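PDB 3R2C: N utilization substance protein B from Aquifex aeolicus, which probably takes part in transcription antitermination, binding the boxA antiterminator sequence of ribosomal RNA operons, and is probably needed for transcription of rRNA genes. Local coordinates for residues 53-65 with 84-96. Residues are numbered along the deposited sequence; the frame is centred on the assembly and turned at random. Where two conformers were deposited one is given.
Sequences TAVRHIEEIDSII and ALRLGVAELIFLK
Phe94 pushes its ring among Thr53, Glu60, Ile61 and Ile64, a knob in a hole where the chain turns from helix 41-56 into helix 58-66. Followed outward, its CB first meets the methyl CG2 of Thr53 at 3.6 Å. Chi1 of -72° sets CG opposite the carbonyl carbon and sends the ring toward the turn. There one face receives His57: CB lies over it, a CH-pi contact, and the imidazole continues as an offset stack with planes 22° apart, His57 CG lying 3.6 Å from Phe94 CD2. Phe94 CE1 touches Ile61 CG1 at 3.5 Å and also meets Ile64 CD1, both coming in obliquely. At the far rim Phe94 CE2 and CZ meet the extended Glu60, whose OE1 comes to the ring edge, 3.5 Å from Phe94 CE2, with the carboxylate nearly perpendicular to the ring, an approach that probably lets the oxygen meet the weakly positive edge of the ring. A flat aromatic suits a place bordered by a ring, branched aliphatics and a carboxylate.

Ile61 answers as a knob among Arg86, Val89, Ala90 and Phe94. Small Ala54 and Ala90 let the backbones close in, their CB atoms 4.0 Å apart.

Arg86 reaches along an extended chain from CG to NE, passing Ile61 and the CD1 of Ile58, then grips Asp62 side-on in a bidentate salt bridge, opposite charges suiting the place: Arg86 NE bonds Asp62 OD1 at 2.9 Å and Arg86 NH2 bonds Asp62 OD2 at 2.8 Å, both nearly straight and close to the guanidinium plane. Two bonds fix the rotation of this buried guanidinium, while NH1 turns to Asn83.

The axes of 58-65 and 84-94 run at 105° to each other, within helices 58-66 and 79-94 of this all-helical NusB fold. Helix 3-21 packs on Ala54 and Ile58, and helix 117-137 meets Ile64 and Ile93.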
loop_
_atom_site.group_PDB
_atom_site.type_symbol
_atom_site.label_atom_id
_atom_site.label_comp_id
_atom_site.label_asym_id
_atom_site.label_seq_id
_atom_site.Cartn_x
_atom_site.Cartn_y
_atom_site.Cartn_z
ATOM N N THR A 53 -9.284 11.668 2.365
ATOM C CA THR A 53 -8.677 12.383 3.482
ATOM C C THR A 53 -7.160 12.257 3.452
ATOM O O THR A 53 -6.449 13.259 3.577
ATOM C CB THR A 53 -9.180 11.843 4.843
ATOM O OG1 THR A 53 -10.586 12.065 4.957
ATOM C CG2 THR A 53 -8.470 12.529 6.000
ATOM N N ALA A 54 -6.672 11.032 3.281
ATOM C CA ALA A 54 -5.231 10.781 3.206
ATOM C C ALA A 54 -4.607 11.518 2.028
ATOM O O ALA A 54 -3.519 12.082 2.142
ATOM C CB ALA A 54 -4.944 9.276 3.080
ATOM N N VAL A 55 -5.278 11.490 0.882
ATOM C CA VAL A 55 -4.719 12.111 -0.319
ATOM C C VAL A 55 -4.657 13.632 -0.173
ATOM O O VAL A 55 -3.639 14.272 -0.466
ATOM C CB VAL A 55 -5.551 11.767 -1.564
ATOM C CG1 VAL A 55 -5.211 12.735 -2.724
ATOM C CG2 VAL A 55 -5.336 10.316 -1.976
ATOM N N ARG A 56 -5.747 14.217 0.299
ATOM C CA ARG A 56 -5.830 15.665 0.434
ATOM C C ARG A 56 -4.892 16.226 1.518
ATOM O O ARG A 56 -4.524 17.401 1.477
ATOM C CB ARG A 56 -7.279 16.083 0.706
ATOM C CG ARG A 56 -7.426 17.483 1.299
ATOM C CD ARG A 56 -8.884 17.843 1.560
ATOM N NE ARG A 56 -9.217 17.740 2.978
ATOM C CZ ARG A 56 -10.032 16.828 3.501
ATOM N NH1 ARG A 56 -10.630 15.928 2.727
ATOM N NH2 ARG A 56 -10.256 16.827 4.810
ATOM N N HIS A 57 -4.528 15.403 2.495
ATOM C CA HIS A 57 -3.611 15.838 3.547
ATOM C C HIS A 57 -2.249 15.133 3.504
ATOM O O HIS A 57 -1.507 15.118 4.486
ATOM C CB HIS A 57 -4.279 15.609 4.897
ATOM C CG HIS A 57 -5.505 16.440 5.087
ATOM N ND1 HIS A 57 -5.454 17.810 5.244
ATOM C CD2 HIS A 57 -6.815 16.105 5.138
ATOM C CE1 HIS A 57 -6.679 18.281 5.383
ATOM N NE2 HIS A 57 -7.524 17.266 5.328
ATOM N N ILE A 58 -1.892 14.594 2.349
ATOM C CA ILE A 58 -0.745 13.692 2.281
ATOM C C ILE A 58 0.577 14.344 2.741
ATOM O O ILE A 58 1.379 13.692 3.408
ATOM C CB ILE A 58 -0.597 13.090 0.870
ATOM C CG1 ILE A 58 0.398 11.918 0.876
ATOM C CG2 ILE A 58 -0.194 14.171 -0.135
ATOM C CD1 ILE A 58 -0.015 10.761 1.784
ATOM N N GLU A 59 0.814 15.616 2.404
ATOM C CA GLU A 59 2.061 16.261 2.800
ATOM C C GLU A 59 2.152 16.428 4.310
ATOM O O GLU A 59 3.207 16.204 4.893
ATOM C CB GLU A 59 2.227 17.637 2.127
ATOM C CG GLU A 59 2.341 17.559 0.600
ATOM C CD GLU A 59 3.773 17.482 0.131
ATOM O OE1 GLU A 59 4.357 16.376 0.193
ATOM O OE2 GLU A 59 4.311 18.530 -0.298
ATOM N N GLU A 60 1.060 16.845 4.944
ATOM C CA GLU A 60 1.078 17.021 6.393
ATOM C C GLU A 60 1.173 15.655 7.084
ATOM O O GLU A 60 1.834 15.503 8.100
ATOM C CB GLU A 60 -0.169 17.761 6.878
ATOM C CG GLU A 60 -0.123 18.091 8.356
ATOM C CD GLU A 60 -1.274 18.980 8.811
ATOM O OE1 GLU A 60 -2.143 19.340 7.981
ATOM O OE2 GLU A 60 -1.300 19.316 10.016
ATOM N N ILE A 61 0.510 14.654 6.529
ATOM C CA ILE A 61 0.553 13.307 7.116
ATOM C C ILE A 61 1.999 12.773 7.110
ATOM O O ILE A 61 2.496 12.261 8.104
ATOM C CB ILE A 61 -0.401 12.357 6.356
ATOM C CG1 ILE A 61 -1.854 12.700 6.726
ATOM C CG2 ILE A 61 -0.082 10.894 6.668
ATOM C CD1 ILE A 61 -2.905 12.030 5.854
ATOM N N ASP A 62 2.685 12.939 5.988
ATOM C CA ASP A 62 4.061 12.471 5.868
ATOM C C ASP A 62 4.985 13.210 6.853
ATOM O O ASP A 62 5.899 12.628 7.421
ATOM C CB ASP A 62 4.548 12.646 4.416
ATOM C CG ASP A 62 3.980 11.563 3.471
ATOM O OD1 ASP A 62 3.171 10.721 3.932
ATOM O OD2 ASP A 62 4.333 11.550 2.268
ATOM N N SER A 63 4.746 14.500 7.034
ATOM C CA SER A 63 5.523 15.290 7.991
ATOM C C SER A 63 5.284 14.820 9.429
ATOM O O SER A 63 6.214 14.711 10.235
ATOM C CB SER A 63 5.146 16.764 7.858
ATOM O OG SER A 63 5.778 17.539 8.850
ATOM N N ILE A 64 4.026 14.560 9.765
ATOM C CA ILE A 64 3.696 14.081 11.106
ATOM C C ILE A 64 4.395 12.750 11.377
ATOM O O ILE A 64 4.957 12.532 12.441
ATOM C CB ILE A 64 2.186 13.908 11.268
ATOM C CG1 ILE A 64 1.531 15.290 11.373
ATOM C CG2 ILE A 64 1.880 13.036 12.488
ATOM C CD1 ILE A 64 0.051 15.282 11.127
ATOM N N ILE A 65 4.371 11.863 10.395
ATOM C CA ILE A 65 5.041 10.578 10.520
ATOM C C ILE A 65 6.552 10.783 10.689
ATOM O O ILE A 65 7.161 10.204 11.582
ATOM C CB ILE A 65 4.737 9.688 9.289
ATOM C CG1 ILE A 65 3.260 9.237 9.321
ATOM C CG2 ILE A 65 5.671 8.484 9.236
ATOM C CD1 ILE A 65 2.778 8.668 7.971
ATOM N N ALA A 84 0.196 2.064 5.512
ATOM C CA ALA A 84 -0.612 1.738 6.677
ATOM C C ALA A 84 -0.537 2.880 7.692
ATOM O O ALA A 84 -1.541 3.211 8.334
ATOM C CB ALA A 84 -0.165 0.415 7.309
ATOM N N LEU A 85 0.647 3.479 7.839
ATOM C CA LEU A 85 0.817 4.638 8.714
ATOM C C LEU A 85 0.063 5.853 8.176
ATOM O O LEU A 85 -0.522 6.605 8.937
ATOM C CB LEU A 85 2.309 4.987 8.915
ATOM C CG LEU A 85 3.017 4.092 9.953
ATOM C CD1 LEU A 85 4.543 4.229 9.884
ATOM C CD2 LEU A 85 2.508 4.390 11.359
ATOM N N ARG A 86 0.067 6.050 6.866
ATOM C CA ARG A 86 -0.633 7.198 6.314
ATOM C C ARG A 86 -2.118 7.065 6.613
ATOM O O ARG A 86 -2.792 8.035 6.963
ATOM C CB ARG A 86 -0.410 7.296 4.807
ATOM C CG ARG A 86 0.946 7.904 4.419
ATOM C CD ARG A 86 1.358 7.497 2.990
ATOM N NE ARG A 86 2.406 8.369 2.471
ATOM C CZ ARG A 86 3.083 8.160 1.349
ATOM N NH1 ARG A 86 2.861 7.080 0.608
ATOM N NH2 ARG A 86 3.990 9.039 0.969
ATOM N N LEU A 87 -2.623 5.850 6.470
ATOM C CA LEU A 87 -4.034 5.598 6.690
ATOM C C LEU A 87 -4.379 5.787 8.171
ATOM O O LEU A 87 -5.404 6.393 8.511
ATOM C CB LEU A 87 -4.380 4.182 6.220
ATOM C CG LEU A 87 -5.833 3.748 6.435
ATOM C CD1 LEU A 87 -6.789 4.694 5.713
ATOM C CD2 LEU A 87 -6.030 2.298 5.965
ATOM N N GLY A 88 -3.529 5.262 9.054
ATOM C CA GLY A 88 -3.748 5.385 10.490
ATOM C C GLY A 88 -3.791 6.851 10.900
ATOM O O GLY A 88 -4.635 7.271 11.679
ATOM N N VAL A 89 -2.888 7.649 10.361
ATOM C CA VAL A 89 -2.846 9.062 10.733
ATOM C C VAL A 89 -4.087 9.791 10.212
ATOM O O VAL A 89 -4.671 10.608 10.913
ATOM C CB VAL A 89 -1.564 9.741 10.225
ATOM C CG1 VAL A 89 -1.669 11.286 10.349
ATOM C CG2 VAL A 89 -0.361 9.210 10.994
ATOM N N ALA A 90 -4.474 9.500 8.973
ATOM C CA ALA A 90 -5.651 10.121 8.381
ATOM C C ALA A 90 -6.885 9.869 9.256
ATOM O O ALA A 90 -7.674 10.785 9.501
ATOM C CB ALA A 90 -5.888 9.598 6.963
ATOM N N GLU A 91 -7.060 8.645 9.738
ATOM C CA GLU A 91 -8.267 8.350 10.520
ATOM C C GLU A 91 -8.189 8.864 11.957
ATOM O O GLU A 91 -9.152 9.438 12.471
ATOM C CB GLU A 91 -8.590 6.847 10.550
ATOM C CG GLU A 91 -10.022 6.615 11.041
ATOM C CD GLU A 91 -10.531 5.216 10.774
ATOM O OE1 GLU A 91 -9.729 4.358 10.347
ATOM O OE2 GLU A 91 -11.740 4.979 10.997
ATOM N N LEU A 92 -7.058 8.649 12.613
ATOM C CA LEU A 92 -6.930 9.008 14.027
ATOM C C LEU A 92 -6.929 10.518 14.205
ATOM O O LEU A 92 -7.490 11.044 15.152
ATOM C CB LEU A 92 -5.631 8.441 14.605
ATOM C CG LEU A 92 -5.662 6.926 14.819
ATOM C CD1 LEU A 92 -4.265 6.427 15.196
ATOM C CD2 LEU A 92 -6.701 6.534 15.881
ATOM N N ILE A 93 -6.297 11.213 13.273
ATOM C CA ILE A 93 -6.050 12.634 13.455
ATOM C C ILE A 93 -6.954 13.482 12.595
ATOM O O ILE A 93 -7.648 14.353 13.101
ATOM C CB ILE A 93 -4.590 12.980 13.185
ATOM C CG1 ILE A 93 -3.719 12.297 14.243
ATOM C CG2 ILE A 93 -4.384 14.500 13.195
ATOM C CD1 ILE A 93 -2.318 12.832 14.333
ATOM N N PHE A 94 -6.967 13.222 11.298
ATOM C CA PHE A 94 -7.682 14.107 10.401
ATOM C C PHE A 94 -9.186 13.824 10.416
ATOM O O PHE A 94 -9.985 14.718 10.162
ATOM C CB PHE A 94 -7.058 14.057 8.996
ATOM C CG PHE A 94 -5.721 14.733 8.935
ATOM C CD1 PHE A 94 -4.560 14.038 9.223
ATOM C CD2 PHE A 94 -5.633 16.096 8.643
ATOM C CE1 PHE A 94 -3.326 14.677 9.187
ATOM C CE2 PHE A 94 -4.410 16.745 8.603
ATOM C CZ PHE A 94 -3.252 16.039 8.873
ATOM N N LEU A 95 -9.579 12.604 10.757
ATOM C CA LEU A 95 -11.000 12.318 10.935
ATOM C C LEU A 95 -11.368 12.233 12.426
ATOM O O LEU A 95 -12.513 11.954 12.764
ATOM C CB LEU A 95 -11.393 11.041 10.198
ATOM C CG LEU A 95 -11.302 11.110 8.669
ATOM C CD1 LEU A 95 -11.630 9.753 8.065
ATOM C CD2 LEU A 95 -12.222 12.192 8.096
ATOM N N LYS A 96 -10.392 12.467 13.301
ATOM C CA LYS A 96 -10.617 12.517 14.751
ATOM C C LYS A 96 -11.420 11.309 15.229
ATOM O O LYS A 96 -12.497 11.463 15.814
ATOM C CB LYS A 96 -11.347 13.815 15.140
ATOM C CG LYS A 96 -10.661 15.101 14.673
ATOM C CD LYS A 96 -11.389 16.352 15.185
ATOM C CE LYS A 96 -10.840 17.626 14.537
ATOM N NZ LYS A 96 -11.233 18.868 15.269
HETATM O O HOH W 1 -10.090 16.696 7.472
#